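Local structure of transcription factor SKN7 (Chaetomium thermophilum, 5D5W) at residues Arg22-Asp26 against Gly27-Val31. The protein binds heat-shock element DNA through its HSF-type domain and, as a homotrimeric transcription factor, probably controls genes answering osmotic and oxidative stress. Numbering follows the deposited sequence.
Sequences RWSDD and GDSFV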
loop_
_atom_site.group_PDB
_atom_site.type_symbol
_atom_site.label_atom_id
_atom_site.label_comp_id
_atom_site.label_asym_id
_atom_site.label_seq_id
_atom_site.Cartn_x
_atom_site.Cartn_y
_atom_site.Cartn_z
ATOM N N ARG B 22 9.630 -14.339 3.177
ATOM C CA ARG B 22 10.760 -15.169 3.618
ATOM C C ARG B 22 12.000 -14.357 3.980
ATOM O O ARG B 22 12.093 -13.179 3.658
ATOM C CB ARG B 22 11.125 -16.184 2.527
ATOM C CG ARG B 22 11.635 -15.572 1.226
ATOM C CD ARG B 22 12.095 -16.654 0.258
ATOM N NE ARG B 22 12.629 -16.128 -0.999
ATOM C CZ ARG B 22 11.895 -15.655 -2.010
ATOM N NH1 ARG B 22 10.563 -15.606 -1.934
ATOM N NH2 ARG B 22 12.503 -15.212 -3.106
ATOM N N TRP B 23 12.952 -15.010 4.642
ATOM C CA TRP B 23 14.270 -14.429 4.899
ATOM C C TRP B 23 15.038 -14.287 3.594
ATOM O O TRP B 23 14.919 -15.115 2.688
ATOM C CB TRP B 23 15.104 -15.310 5.840
ATOM C CG TRP B 23 14.606 -15.410 7.253
ATOM C CD1 TRP B 23 13.936 -16.458 7.811
ATOM C CD2 TRP B 23 14.760 -14.435 8.291
ATOM N NE1 TRP B 23 13.645 -16.190 9.131
ATOM C CE2 TRP B 23 14.143 -14.956 9.451
ATOM C CE3 TRP B 23 15.353 -13.169 8.354
ATOM C CZ2 TRP B 23 14.101 -14.258 10.654
ATOM C CZ3 TRP B 23 15.318 -12.475 9.558
ATOM C CH2 TRP B 23 14.698 -13.025 10.689
ATOM N N SER B 24 15.845 -13.238 3.512
ATOM C CA SER B 24 16.783 -13.084 2.416
ATOM C C SER B 24 17.829 -14.176 2.547
ATOM O O SER B 24 18.208 -14.544 3.655
ATOM C CB SER B 24 17.464 -11.717 2.469
ATOM O OG SER B 24 18.522 -11.711 3.411
ATOM N N ASP B 25 18.295 -14.677 1.409
ATOM C CA ASP B 25 19.277 -15.775 1.347
ATOM C C ASP B 25 20.343 -15.720 2.456
ATOM O O ASP B 25 20.607 -16.730 3.126
ATOM C CB ASP B 25 19.955 -15.773 -0.027
ATOM C CG ASP B 25 18.952 -15.765 -1.169
ATOM O OD1 ASP B 25 18.147 -16.721 -1.266
ATOM O OD2 ASP B 25 18.964 -14.788 -1.952
ATOM N N ASP B 26 20.937 -14.539 2.634
ATOM C CA ASP B 26 21.869 -14.276 3.727
ATOM C C ASP B 26 21.265 -14.679 5.061
ATOM O O ASP B 26 21.839 -15.484 5.795
ATOM C CB ASP B 26 22.225 -12.786 3.787
ATOM C CG ASP B 26 23.246 -12.370 2.736
ATOM O OD1 ASP B 26 23.667 -13.221 1.919
ATOM O OD2 ASP B 26 23.638 -11.179 2.736
ATOM N N GLY B 27 20.094 -14.124 5.352
ATOM C CA GLY B 27 19.421 -14.326 6.637
ATOM C C GLY B 27 19.435 -13.081 7.507
ATOM O O GLY B 27 18.995 -13.119 8.652
ATOM N N ASP B 28 19.920 -11.978 6.943
ATOM C CA ASP B 28 20.111 -10.723 7.668
ATOM C C ASP B 28 19.050 -9.665 7.335
ATOM O O ASP B 28 19.024 -8.596 7.951
ATOM C CB ASP B 28 21.524 -10.174 7.401
ATOM C CG ASP B 28 21.887 -10.133 5.910
ATOM O OD1 ASP B 28 20.973 -10.141 5.050
ATOM O OD2 ASP B 28 23.103 -10.091 5.601
ATOM N N SER B 29 18.206 -9.972 6.346
ATOM C CA SER B 29 17.005 -9.192 6.007
ATOM C C SER B 29 15.883 -10.151 5.572
ATOM O O SER B 29 16.137 -11.340 5.355
ATOM C CB SER B 29 17.297 -8.196 4.880
ATOM O OG SER B 29 17.565 -8.857 3.652
ATOM N N PHE B 30 14.656 -9.638 5.470
ATOM C CA PHE B 30 13.521 -10.431 4.992
ATOM C C PHE B 30 12.833 -9.749 3.813
ATOM O O PHE B 30 12.992 -8.548 3.588
ATOM C CB PHE B 30 12.521 -10.740 6.121
ATOM C CG PHE B 30 11.609 -9.602 6.465
ATOM C CD1 PHE B 30 10.332 -9.520 5.918
ATOM C CD2 PHE B 30 12.022 -8.615 7.341
ATOM C CE1 PHE B 30 9.494 -8.456 6.222
ATOM C CE2 PHE B 30 11.187 -7.562 7.658
ATOM C CZ PHE B 30 9.924 -7.479 7.101
ATOM N N VAL B 31 12.084 -10.548 3.059
ATOM C CA VAL B 31 11.432 -10.106 1.836
ATOM C C VAL B 31 9.948 -10.398 1.917
ATOM O O VAL B 31 9.566 -11.497 2.300
ATOM C CB VAL B 31 11.982 -10.863 0.616
ATOM C CG1 VAL B 31 11.447 -10.256 -0.672
ATOM C CG2 VAL B 31 13.502 -10.853 0.622
#
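Arg22 and Val31 form an antiparallel hydrogen-bonded pair: Val31 N reaches Arg22 O at 2.7 Å, and Arg22 N returns a bond to Val31 O at 3.0 Å. Past the non-hydrogen-bonded pair Trp23-Phe30, Ser24 N donates to Ser29 O over 2.7 Å, approaching tilted 29° from the carbonyl plane. Ser24 OG, placed between its backbone N and carbonyl carbon (chi1 80°), swings across to Ser29 and lies within weak hydrogen-bonding reach of both Ser29 OG (3.0 Å) and Ser29 O (3.1 Å). It is also a weak, distant acceptor for Gly27 N. The backbone bonds close the beta hairpin of strands 21-23 and 30-33, at one edge of the antiparallel sheet in the winged helix-turn-helix DNA-binding domain. Ser29 OG has its firmer partner in Glu84, tying the hairpin to the adjoining strand 82-86. Gly27 lies in the turn with a positive phi. Trp23 presents the edge of its ring to Ser29 O, 3.6 Å from CE3, while Tyr9 and Phe90 meet the ring from elsewhere in the domain. Phe30 heads for Leu8 and Leu12 of helix 3-12. At the turn the carboxylates of Asp26 and Asp28, planes 76° apart, bring OD2 of each within 3.1 Å, a like-charge approach that may raise the proton affinity of one.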